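Side-chain contacts in competence damage-inducible protein A (Klebsiella pneumoniae subsp. pneumoniae MGH 78578, PDB 5V01), which is of unknown function but belongs to the CinA family, some relatives of which deamidate nicotinamide mononucleotide: residues E7-A12 with M144-D149; E17-V22 with A45-A50; V62-F65 with A69-N72; E94-I99 with A132-G137. All blocks are in the same frame, centred on the assembly; numbering follows the deposited sequence. Where two conformers were deposited one is given.

Contact 1 of 4, residues E7-A12 with M144-D149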
loop_
_atom_site.group_PDB
_atom_site.type_symbol
_atom_site.label_atom_id
_atom_site.label_comp_id
_atom_site.label_asym_id
_atom_site.label_seq_id
_atom_site.Cartn_x
_atom_site.Cartn_y
_atom_site.Cartn_z
ATOM N N GLU A 7 -14.877 -15.581 -16.054
ATOM C CA GLU A 7 -14.171 -16.363 -15.024
ATOM C C GLU A 7 -13.253 -15.448 -14.221
ATOM O O GLU A 7 -13.145 -15.588 -12.997
ATOM C CB GLU A 7 -13.316 -17.491 -15.630
ATOM C CG GLU A 7 -14.088 -18.705 -16.113
ATOM C CD GLU A 7 -14.898 -19.370 -15.013
ATOM O OE1 GLU A 7 -16.141 -19.363 -15.116
ATOM O OE2 GLU A 7 -14.287 -19.897 -14.052
ATOM N N ILE A 8 -12.596 -14.515 -14.906
ATOM C CA ILE A 8 -11.532 -13.700 -14.298
ATOM C C ILE A 8 -12.106 -12.390 -13.754
ATOM O O ILE A 8 -11.728 -11.968 -12.677
ATOM C CB ILE A 8 -10.379 -13.437 -15.301
ATOM C CG1 ILE A 8 -9.936 -14.751 -15.983
ATOM C CG2 ILE A 8 -9.183 -12.762 -14.614
ATOM C CD1 ILE A 8 -9.343 -15.810 -15.060
ATOM N N ASP A 9 -13.031 -11.762 -14.488
ATOM C CA ASP A 9 -13.746 -10.554 -14.017
ATOM C C ASP A 9 -15.161 -10.940 -13.616
ATOM O O ASP A 9 -16.092 -10.859 -14.422
ATOM C CB ASP A 9 -13.810 -9.474 -15.103
ATOM C CG ASP A 9 -14.510 -8.193 -14.621
ATOM O OD1 ASP A 9 -14.446 -7.882 -13.407
ATOM O OD2 ASP A 9 -15.140 -7.502 -15.456
ATOM N N SER A 10 -15.308 -11.365 -12.362
ATOM C CA SER A 10 -16.547 -11.978 -11.901
ATOM C C SER A 10 -16.772 -11.702 -10.442
ATOM O O SER A 10 -15.882 -11.937 -9.629
ATOM C CB SER A 10 -16.478 -13.490 -12.091
ATOM O OG SER A 10 -17.692 -14.110 -11.690
ATOM N N ASP A 11 -17.985 -11.267 -10.110
ATOM C CA ASP A 11 -18.413 -11.112 -8.719
ATOM C C ASP A 11 -18.536 -12.456 -7.992
ATOM O O ASP A 11 -18.661 -12.482 -6.770
ATOM C CB ASP A 11 -19.740 -10.334 -8.643
ATOM C CG ASP A 11 -19.606 -8.874 -9.105
ATOM O OD1 ASP A 11 -18.505 -8.446 -9.519
ATOM O OD2 ASP A 11 -20.617 -8.143 -9.059
ATOM N N ALA A 12 -18.507 -13.561 -8.740
ATOM C CA ALA A 12 -18.424 -14.911 -8.174
ATOM C C ALA A 12 -17.036 -15.283 -7.633
ATOM O O ALA A 12 -16.888 -16.327 -6.994
ATOM C CB ALA A 12 -18.863 -15.931 -9.210
ATOM N N MET A 144 -9.385 -2.453 -18.580
ATOM C CA MET A 144 -10.744 -2.862 -18.174
ATOM C C MET A 144 -11.592 -1.618 -17.941
ATOM O O MET A 144 -11.051 -0.545 -17.657
ATOM C CB MET A 144 -10.709 -3.700 -16.885
ATOM C CG MET A 144 -9.975 -5.023 -16.998
ATOM S SD MET A 144 -10.822 -6.171 -18.079
ATOM C CE MET A 144 -12.227 -6.669 -17.082
ATOM N N CYS A 145 -12.914 -1.717 -18.108
ATOM C CA CYS A 145 -13.825 -0.635 -17.668
ATOM C C CYS A 145 -14.883 -1.224 -16.741
ATOM O O CYS A 145 -15.806 -1.901 -17.188
ATOM C CB CYS A 145 -14.465 0.135 -18.838
ATOM S SG CYS A 145 -15.016 1.830 -18.430
ATOM N N PHE A 146 -14.737 -0.938 -15.448
ATOM C CA PHE A 146 -15.590 -1.473 -14.380
ATOM C C PHE A 146 -16.722 -0.521 -14.070
ATOM O O PHE A 146 -16.549 0.704 -14.108
ATOM C CB PHE A 146 -14.778 -1.672 -13.100
ATOM C CG PHE A 146 -13.639 -2.635 -13.243
ATOM C CD1 PHE A 146 -13.863 -3.996 -13.391
ATOM C CD2 PHE A 146 -12.336 -2.182 -13.201
ATOM C CE1 PHE A 146 -12.801 -4.882 -13.508
ATOM C CE2 PHE A 146 -11.271 -3.056 -13.319
ATOM C CZ PHE A 146 -11.500 -4.415 -13.468
ATOM N N ALA A 147 -17.873 -1.089 -13.734
ATOM C CA ALA A 147 -19.054 -0.316 -13.367
ATOM C C ALA A 147 -19.126 -0.160 -11.849
ATOM O O ALA A 147 -18.590 -0.984 -11.101
ATOM C CB ALA A 147 -20.305 -0.991 -13.909
ATOM N N GLY A 148 -19.756 0.922 -11.409
ATOM C CA GLY A 148 -20.019 1.162 -10.001
ATOM C C GLY A 148 -19.384 2.446 -9.527
ATOM O O GLY A 148 -18.712 3.154 -10.289
ATOM N N ASP A 149 -19.596 2.730 -8.246
ATOM C CA ASP A 149 -18.971 3.866 -7.600
ATOM C C ASP A 149 -17.486 3.551 -7.357
ATOM O O ASP A 149 -17.007 2.427 -7.663
ATOM C CB ASP A 149 -19.742 4.305 -6.326
ATOM C CG ASP A 149 -19.691 3.287 -5.175
ATOM O OD1 ASP A 149 -18.929 2.298 -5.219
ATOM O OD2 ASP A 149 -20.415 3.514 -4.184
HETATM O O HOH W 1 -16.064 -5.130 -16.172
#
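Met144 and Phe146 meet the carboxylate of Asp9, which ties the N-terminal loop before helix 15-29 to the last strand of the mixed sheet in this alpha/beta CinA-type domain. Strand 138-145 is the outermost strand at its edge of the sheet within the chain. Met144 comes first along it. Its chain bends at chi2 and chi3 (-67° and -73°), and this brings the terminal methyl back toward the loop. CE lies 3.4 Å from OD2 of Asp9, and the two side chains pass in opposite directions. The methyl also sits 3.8 Å from CB of Asp9, so it runs alongside the side chain and does not only meet its end. Tyr160 of helix 150-169 touches both Asp9 and Met144.

Cys145 turns its side chain from the loop and takes part through its backbone. A water donates to OD2 of Asp9 at 2.6 Å. The same water makes a weak, long bond to the carbonyl O of Cys145. This gives at most a weak water bridge to the strand end.

Phe146 follows, just past the strand. Its CB is not aimed at the loop, but the far end of the ring comes nearer to Asp9. Val129 and Phe131 of strand 128-135 touch the Phe146 side chain. The carboxylate and ring planes stand 77° apart. The carboxylate meets the rim of the ring, where the C-H groups carry a slight positive charge. OD1 of Asp9 lies in the ring plane, 3.4 Å from CE1 of Phe146.

Contact 2 of 4, residues E17-V22 with A45-A50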
loop_
_atom_site.group_PDB
_atom_site.type_symbol
_atom_site.label_atom_id
_atom_site.label_comp_id
_atom_site.label_asym_id
_atom_site.label_seq_id
_atom_site.Cartn_x
_atom_site.Cartn_y
_atom_site.Cartn_z
ATOM N N GLU A 17 -10.162 -15.794 -1.023
ATOM C CA GLU A 17 -10.020 -17.080 -1.684
ATOM C C GLU A 17 -8.959 -17.009 -2.798
ATOM O O GLU A 17 -8.131 -17.901 -2.958
ATOM C CB GLU A 17 -11.380 -17.464 -2.225
ATOM C CG GLU A 17 -11.527 -18.911 -2.615
ATOM C CD GLU A 17 -12.944 -19.259 -2.999
ATOM O OE1 GLU A 17 -13.104 -20.389 -3.480
ATOM O OE2 GLU A 17 -13.884 -18.434 -2.841
ATOM N N LEU A 18 -8.938 -15.899 -3.538
ATOM C CA LEU A 18 -7.942 -15.702 -4.591
ATOM C C LEU A 18 -6.545 -15.545 -4.032
ATOM O O LEU A 18 -5.578 -16.110 -4.556
ATOM C CB LEU A 18 -8.292 -14.489 -5.432
ATOM C CG LEU A 18 -9.474 -14.644 -6.384
ATOM C CD1 LEU A 18 -9.845 -13.273 -6.937
ATOM C CD2 LEU A 18 -9.195 -15.640 -7.511
ATOM N N THR A 19 -6.458 -14.780 -2.954
ATOM C CA THR A 19 -5.195 -14.558 -2.324
ATOM C C THR A 19 -4.573 -15.870 -1.787
ATOM O O THR A 19 -3.352 -16.061 -1.850
ATOM C CB THR A 19 -5.351 -13.511 -1.224
ATOM O OG1 THR A 19 -5.859 -12.277 -1.771
ATOM C CG2 THR A 19 -4.050 -13.250 -0.694
ATOM N N ALA A 20 -5.420 -16.780 -1.307
ATOM C CA ALA A 20 -4.981 -18.112 -0.844
ATOM C C ALA A 20 -4.380 -18.923 -1.992
ATOM O O ALA A 20 -3.326 -19.563 -1.848
ATOM C CB ALA A 20 -6.114 -18.864 -0.191
ATOM N N GLU A 21 -5.062 -18.890 -3.136
ATOM C CA GLU A 21 -4.608 -19.644 -4.292
ATOM C C GLU A 21 -3.298 -19.061 -4.827
ATOM O O GLU A 21 -2.357 -19.790 -5.184
ATOM C CB GLU A 21 -5.706 -19.629 -5.349
ATOM C CG GLU A 21 -5.431 -20.452 -6.573
ATOM C CD GLU A 21 -6.602 -20.448 -7.541
ATOM O OE1 GLU A 21 -7.673 -19.877 -7.236
ATOM O OE2 GLU A 21 -6.415 -20.987 -8.637
ATOM N N VAL A 22 -3.232 -17.727 -4.860
ATOM C CA VAL A 22 -2.012 -17.037 -5.311
ATOM C C VAL A 22 -0.816 -17.345 -4.404
ATOM O O VAL A 22 0.261 -17.679 -4.869
ATOM C CB VAL A 22 -2.239 -15.514 -5.397
ATOM C CG1 VAL A 22 -0.935 -14.711 -5.446
ATOM C CG2 VAL A 22 -3.123 -15.193 -6.602
ATOM N N ALA A 45 -2.223 -4.446 -2.030
ATOM C CA ALA A 45 -1.271 -4.827 -0.985
ATOM C C ALA A 45 -2.042 -5.385 0.217
ATOM O O ALA A 45 -1.618 -6.366 0.802
ATOM C CB ALA A 45 -0.394 -3.628 -0.578
ATOM N N ALA A 46 -3.139 -4.720 0.596
ATOM C CA ALA A 46 -3.858 -5.107 1.809
ATOM C C ALA A 46 -4.416 -6.525 1.689
ATOM O O ALA A 46 -4.391 -7.284 2.649
ATOM C CB ALA A 46 -4.959 -4.115 2.135
ATOM N N ALA A 47 -4.896 -6.883 0.506
ATOM C CA ALA A 47 -5.347 -8.244 0.280
ATOM C C ALA A 47 -4.221 -9.251 0.477
ATOM O O ALA A 47 -4.380 -10.303 1.115
ATOM C CB ALA A 47 -5.956 -8.379 -1.099
ATOM N N LEU A 48 -3.083 -8.936 -0.118
ATOM C CA LEU A 48 -1.920 -9.823 -0.017
ATOM C C LEU A 48 -1.362 -9.946 1.406
ATOM O O LEU A 48 -0.836 -11.009 1.795
ATOM C CB LEU A 48 -0.830 -9.394 -1.009
ATOM C CG LEU A 48 -1.284 -9.509 -2.461
ATOM C CD1 LEU A 48 -0.484 -8.584 -3.373
ATOM C CD2 LEU A 48 -1.263 -10.944 -2.954
ATOM N N CYS A 49 -1.441 -8.856 2.166
ATOM C CA CYS A 49 -0.994 -8.854 3.556
ATOM C C CYS A 49 -2.011 -9.454 4.523
ATOM O O CYS A 49 -1.642 -9.862 5.611
ATOM C CB CYS A 49 -0.582 -7.452 3.988
ATOM S SG CYS A 49 0.886 -6.842 3.113
ATOM N N ALA A 50 -3.275 -9.512 4.135
ATOM C CA ALA A 50 -4.287 -10.171 4.969
ATOM C C ALA A 50 -4.075 -11.670 4.893
ATOM O O ALA A 50 -4.365 -12.372 5.807
ATOM C CB ALA A 50 -5.674 -9.795 4.536
#
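Thr19 of helix 15-29 packs against Ala47 and Leu48 of helix 43-50, a small helix-to-helix contact in the alpha/beta fold. The CA atoms of Thr19 and Leu48 come within 6.2 Å. The small side chains of Thr19 and Ala47 are consistent with this close approach.

Van der Waals contact carries most of the joint. The methyl of Thr19 does the main touching in the conformer described; a second was modelled. In this conformer CG2 is anti to the backbone N and extends across to the other helix. There it lies 3.5 Å from the carbonyl O of Ala47 and 4.1 Å from CA of Leu48. The methyl thus rests on the backbone of helix 43-50. Leu48 brings its CD2 branch to 4.3 Å from CG2 of Thr19. Its CB does not point straight at the partner helix, but the branched end comes nearer. On the Ala47 side, CB lies 4.0 Å from OG1 of Thr19.

The polar interaction stays within the first helix. OG1 of Thr19 hydrogen-bonds to the carbonyl O of Thr15, one turn earlier. This satisfies the hydroxyl although Thr19 is buried.

Several elements surround the joint. Leu162 of helix 150-169 touches both Thr19 and Leu48, while Leu165 packs on Val22. Leu48 also reaches Leu33 and Thr35 of strand 33-37 and Tyr58 of strand 58-64. Ala45, Ala46 and Cys49 of helix 43-50 pack on the second subunit.

Contact 3 of 4, residues V62-F65 with A69-N72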
loop_
_atom_site.group_PDB
_atom_site.type_symbol
_atom_site.label_atom_id
_atom_site.label_comp_id
_atom_site.label_asym_id
_atom_site.label_seq_id
_atom_site.Cartn_x
_atom_site.Cartn_y
_atom_site.Cartn_z
ATOM N N VAL A 62 3.955 -0.354 -3.029
ATOM C CA VAL A 62 3.874 1.090 -2.992
ATOM C C VAL A 62 2.536 1.596 -3.471
ATOM O O VAL A 62 1.853 0.937 -4.273
ATOM C CB VAL A 62 5.012 1.788 -3.770
ATOM C CG1 VAL A 62 6.367 1.305 -3.282
ATOM C CG2 VAL A 62 4.888 1.580 -5.283
ATOM N N VAL A 63 2.177 2.779 -2.969
ATOM C CA VAL A 63 1.024 3.537 -3.408
ATOM C C VAL A 63 1.575 4.877 -3.870
ATOM O O VAL A 63 2.170 5.620 -3.092
ATOM C CB VAL A 63 0.013 3.716 -2.270
ATOM C CG1 VAL A 63 -1.173 4.534 -2.743
ATOM C CG2 VAL A 63 -0.424 2.368 -1.784
ATOM N N THR A 64 1.399 5.156 -5.164
ATOM C CA THR A 64 1.934 6.371 -5.812
ATOM C C THR A 64 0.752 7.038 -6.486
ATOM O O THR A 64 0.397 6.691 -7.613
ATOM C CB THR A 64 3.038 6.027 -6.827
ATOM O OG1 THR A 64 2.572 5.042 -7.746
ATOM C CG2 THR A 64 4.266 5.498 -6.119
ATOM N N PHE A 65 0.075 7.924 -5.751
ATOM C CA PHE A 65 -1.268 8.417 -6.119
ATOM C C PHE A 65 -1.280 9.542 -7.162
ATOM O O PHE A 65 -2.321 9.813 -7.746
ATOM C CB PHE A 65 -2.023 8.804 -4.836
ATOM C CG PHE A 65 -3.511 8.788 -4.957
ATOM C CD1 PHE A 65 -4.187 7.578 -4.930
ATOM C CD2 PHE A 65 -4.245 9.976 -5.055
ATOM C CE1 PHE A 65 -5.565 7.538 -5.031
ATOM C CE2 PHE A 65 -5.627 9.938 -5.155
ATOM C CZ PHE A 65 -6.285 8.713 -5.140
ATOM N N ALA A 69 4.517 11.308 -7.621
ATOM C CA ALA A 69 4.902 10.127 -6.832
ATOM C C ALA A 69 5.394 8.993 -7.745
ATOM O O ALA A 69 6.320 8.261 -7.391
ATOM C CB ALA A 69 3.764 9.664 -5.944
ATOM N N LYS A 70 4.749 8.848 -8.914
ATOM C CA LYS A 70 5.189 7.842 -9.862
ATOM C C LYS A 70 6.635 8.112 -10.374
ATOM O O LYS A 70 7.453 7.172 -10.485
ATOM C CB LYS A 70 4.185 7.739 -11.012
ATOM C CG LYS A 70 2.848 7.126 -10.576
ATOM C CD LYS A 70 1.806 7.147 -11.691
ATOM C CE LYS A 70 0.490 6.599 -11.206
ATOM N NZ LYS A 70 -0.232 7.544 -10.324
ATOM N N ARG A 71 6.932 9.384 -10.648
ATOM C CA ARG A 71 8.293 9.772 -11.086
ATOM C C ARG A 71 9.287 9.506 -9.944
ATOM O O ARG A 71 10.333 8.889 -10.121
ATOM C CB ARG A 71 8.336 11.255 -11.524
ATOM C CG ARG A 71 7.426 11.571 -12.716
ATOM C CD ARG A 71 7.749 12.904 -13.351
ATOM N NE ARG A 71 7.692 13.997 -12.390
ATOM C CZ ARG A 71 6.641 14.762 -12.114
ATOM N NH1 ARG A 71 5.467 14.609 -12.724
ATOM N NH2 ARG A 71 6.762 15.693 -11.151
ATOM N N ASN A 72 8.925 9.963 -8.747
ATOM C CA ASN A 72 9.839 9.939 -7.594
ATOM C C ASN A 72 10.151 8.507 -7.119
ATOM O O ASN A 72 11.293 8.113 -6.944
ATOM C CB ASN A 72 9.208 10.765 -6.451
ATOM C CG ASN A 72 10.065 10.826 -5.211
ATOM O OD1 ASN A 72 11.285 10.934 -5.308
ATOM N ND2 ASN A 72 9.424 10.733 -4.029
#
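Thr64 and Ala69 form the close-packed part of this contact, where the end of strand 58-64 meets the start of helix 67-74. CB of Thr64 lies 3.8 Å from CB of Ala69. CG2 of Thr64 sits 3.7 Å from the carbonyl O of Ala69. Such a short strand-to-helix connection folds the helix back on the strand that precedes it. OG1 of Thr64 stands between its own backbone N and carbonyl carbon (chi1 53°). This places it 3.5 Å from CG of Lys70, near the base of that chain. Thr64 OG1 also makes a weak bond to the carbonyl O of Glu37.

The other parts are looser. Phe65 turns its side chain from the helix, and its backbone N is 4.1 Å from CB of Ala69. Asn72, away from the packed part, bonds through ND2 to Leu102 O of the second subunit.

Lys70 is extended until a bend at chi4 (74°) turns its amine to the strand end. NZ donates to the carbonyl O of Thr64 at 2.9 Å. NZ lies 26° out of the carbonyl plane. Ser38 OG is a second partner of NZ, and Ser66 O a weak third. The buried ammonium group is thus held by oxygen atoms, which would probably help to stabilise its charge.

Contact 4 of 4, residues E94-I99 with A132-G137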
loop_
_atom_site.group_PDB
_atom_site.type_symbol
_atom_site.label_atom_id
_atom_site.label_comp_id
_atom_site.label_asym_id
_atom_site.label_seq_id
_atom_site.Cartn_x
_atom_site.Cartn_y
_atom_site.Cartn_z
ATOM N N GLU A 94 5.812 1.013 -17.070
ATOM C CA GLU A 94 6.927 1.617 -16.350
ATOM C C GLU A 94 6.788 1.472 -14.831
ATOM O O GLU A 94 7.785 1.261 -14.131
ATOM C CB GLU A 94 7.117 3.077 -16.757
ATOM C CG GLU A 94 7.617 3.219 -18.195
ATOM C CD GLU A 94 7.897 4.645 -18.597
ATOM O OE1 GLU A 94 7.994 5.496 -17.727
ATOM O OE2 GLU A 94 8.052 4.934 -19.799
ATOM N N MET A 95 5.556 1.570 -14.324
ATOM C CA MET A 95 5.321 1.331 -12.880
ATOM C C MET A 95 5.756 -0.082 -12.498
ATOM O O MET A 95 6.427 -0.278 -11.477
ATOM C CB MET A 95 3.843 1.507 -12.523
ATOM C CG MET A 95 3.362 2.923 -12.503
ATOM S SD MET A 95 1.593 3.097 -12.233
ATOM C CE MET A 95 1.445 2.599 -10.530
ATOM N N SER A 96 5.372 -1.069 -13.323
ATOM C CA SER A 96 5.672 -2.465 -13.017
ATOM C C SER A 96 7.181 -2.700 -13.033
ATOM O O SER A 96 7.710 -3.388 -12.180
ATOM C CB SER A 96 4.930 -3.426 -13.954
ATOM O OG SER A 96 5.497 -3.491 -15.251
ATOM N N SER A 97 7.871 -2.104 -14.015
ATOM C CA SER A 97 9.321 -2.240 -14.068
ATOM C C SER A 97 10.005 -1.587 -12.863
ATOM O O SER A 97 10.960 -2.161 -12.299
ATOM C CB SER A 97 9.873 -1.631 -15.362
ATOM O OG SER A 97 9.377 -2.313 -16.476
ATOM N N GLY A 98 9.526 -0.406 -12.482
ATOM C CA GLY A 98 10.118 0.294 -11.367
ATOM C C GLY A 98 9.974 -0.459 -10.063
ATOM O O GLY A 98 10.932 -0.566 -9.295
ATOM N N ILE A 99 8.789 -1.013 -9.814
ATOM C CA ILE A 99 8.591 -1.765 -8.562
ATOM C C ILE A 99 9.264 -3.125 -8.579
ATOM O O ILE A 99 9.803 -3.569 -7.555
ATOM C CB ILE A 99 7.098 -1.814 -8.184
ATOM C CG1 ILE A 99 6.905 -2.237 -6.713
ATOM C CG2 ILE A 99 6.291 -2.736 -9.087
ATOM C CD1 ILE A 99 7.615 -1.404 -5.672
ATOM N N ALA A 132 -0.844 -4.082 -15.407
ATOM C CA ALA A 132 0.353 -4.745 -15.926
ATOM C C ALA A 132 0.760 -5.877 -15.002
ATOM O O ALA A 132 0.761 -5.688 -13.772
ATOM C CB ALA A 132 1.499 -3.767 -16.057
ATOM N N TRP A 133 1.083 -7.035 -15.571
ATOM C CA TRP A 133 1.653 -8.152 -14.834
ATOM C C TRP A 133 3.002 -8.404 -15.489
ATOM O O TRP A 133 3.067 -8.702 -16.697
ATOM C CB TRP A 133 0.768 -9.408 -14.893
ATOM C CG TRP A 133 -0.611 -9.237 -14.410
ATOM C CD1 TRP A 133 -1.112 -9.631 -13.170
ATOM C CD2 TRP A 133 -1.726 -8.717 -15.135
ATOM N NE1 TRP A 133 -2.443 -9.356 -13.102
ATOM C CE2 TRP A 133 -2.851 -8.789 -14.279
ATOM C CE3 TRP A 133 -1.904 -8.230 -16.441
ATOM C CZ2 TRP A 133 -4.123 -8.368 -14.677
ATOM C CZ3 TRP A 133 -3.163 -7.817 -16.824
ATOM C CH2 TRP A 133 -4.256 -7.898 -15.960
ATOM N N ASN A 134 4.069 -8.237 -14.724
ATOM C CA ASN A 134 5.438 -8.281 -15.191
ATOM C C ASN A 134 6.112 -9.475 -14.517
ATOM O O ASN A 134 6.323 -9.458 -13.316
ATOM C CB ASN A 134 6.096 -6.934 -14.900
ATOM C CG ASN A 134 7.549 -6.859 -15.294
ATOM O OD1 ASN A 134 8.219 -7.868 -15.491
ATOM N ND2 ASN A 134 8.056 -5.629 -15.358
ATOM N N PHE A 135 6.397 -10.527 -15.295
ATOM C CA PHE A 135 7.063 -11.726 -14.808
ATOM C C PHE A 135 8.507 -11.644 -15.296
ATOM O O PHE A 135 8.780 -11.881 -16.473
ATOM C CB PHE A 135 6.357 -12.997 -15.348
ATOM C CG PHE A 135 7.055 -14.289 -15.008
ATOM C CD1 PHE A 135 7.377 -14.637 -13.716
ATOM C CD2 PHE A 135 7.330 -15.193 -16.011
ATOM C CE1 PHE A 135 8.020 -15.833 -13.417
ATOM C CE2 PHE A 135 7.969 -16.393 -15.732
ATOM C CZ PHE A 135 8.348 -16.697 -14.437
ATOM N N ARG A 136 9.421 -11.298 -14.397
ATOM C CA ARG A 136 10.859 -11.268 -14.675
ATOM C C ARG A 136 11.227 -10.459 -15.925
ATOM O O ARG A 136 12.160 -10.814 -16.638
ATOM C CB ARG A 136 11.398 -12.709 -14.759
ATOM C CG ARG A 136 11.263 -13.457 -13.446
ATOM C CD ARG A 136 11.791 -14.881 -13.472
ATOM N NE ARG A 136 12.008 -15.376 -12.113
ATOM C CZ ARG A 136 12.241 -16.647 -11.781
ATOM N NH1 ARG A 136 12.282 -17.601 -12.709
ATOM N NH2 ARG A 136 12.442 -16.973 -10.506
ATOM N N GLY A 137 10.488 -9.376 -16.183
ATOM C CA GLY A 137 10.583 -8.648 -17.468
ATOM C C GLY A 137 9.459 -8.901 -18.483
ATOM O O GLY A 137 9.160 -8.023 -19.296
HETATM O O HOH W 2 11.012 -4.927 -16.050
#
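This is a buried helix-on-sheet contact, with Ser96 of helix 89-103 set against Ala132 and Asn134 of strand 128-135. The short helix and strand segments run at 39° to each other, with their axes 8.2 Å apart. Ser96 and Ala132 are small, and CB of Ser96 lies 4.0 Å from CB of Ala132 and 3.8 Å from CB of Asn134. Thr139 of the adjoining strand 138-145 touches all three residues.

In this alpha/beta fold, alternate residues of the strand face the helix. Ala132 and Asn134 point to it, while Trp133 between them points away. Asn134 has CG anti to its backbone N (chi1 178°), which carries the amide past the Ser96 hydroxyl. ND2 of Asn134 makes a weak hydrogen bond to OG of Ser96 at 3.3 Å. The stronger partner of that hydroxyl is the carbonyl O of Gln93.

A water accepts from ND2 of Asn134 at 3.1 Å and also bonds to Ser97 OG, where Ser97 is exposed to solvent. The other end of the amide is used in an Asx motif. OD1 of Asn134 accepts from the backbone N of Gly137 at 2.8 Å, in the carbonyl plane, across the turn into strand 138-145.

Contact 1 encloses the other three along the chain, and contacts 2, 3 and 4 follow in series. Contacts 3 and 4 are neighbours, with centres about 14 Å apart. They touch where Met95 packs on Lys70 and Thr64, and where Ile99 packs on Val62. Contact 1 lies on the opposite side of the chain's centre from both, about 25 Å from contact 3 and 23 Å from contact 4 between centres. All three reach the same mixed sheet, at strands 138-145, 58-64 and 128-135. Helix 150-169 borders contacts 1 and 2. Contacts 2 and 3 also touch the second subunit. The sheet runs on into that subunit through strand 58-64, which pairs antiparallel with a strand of that chain.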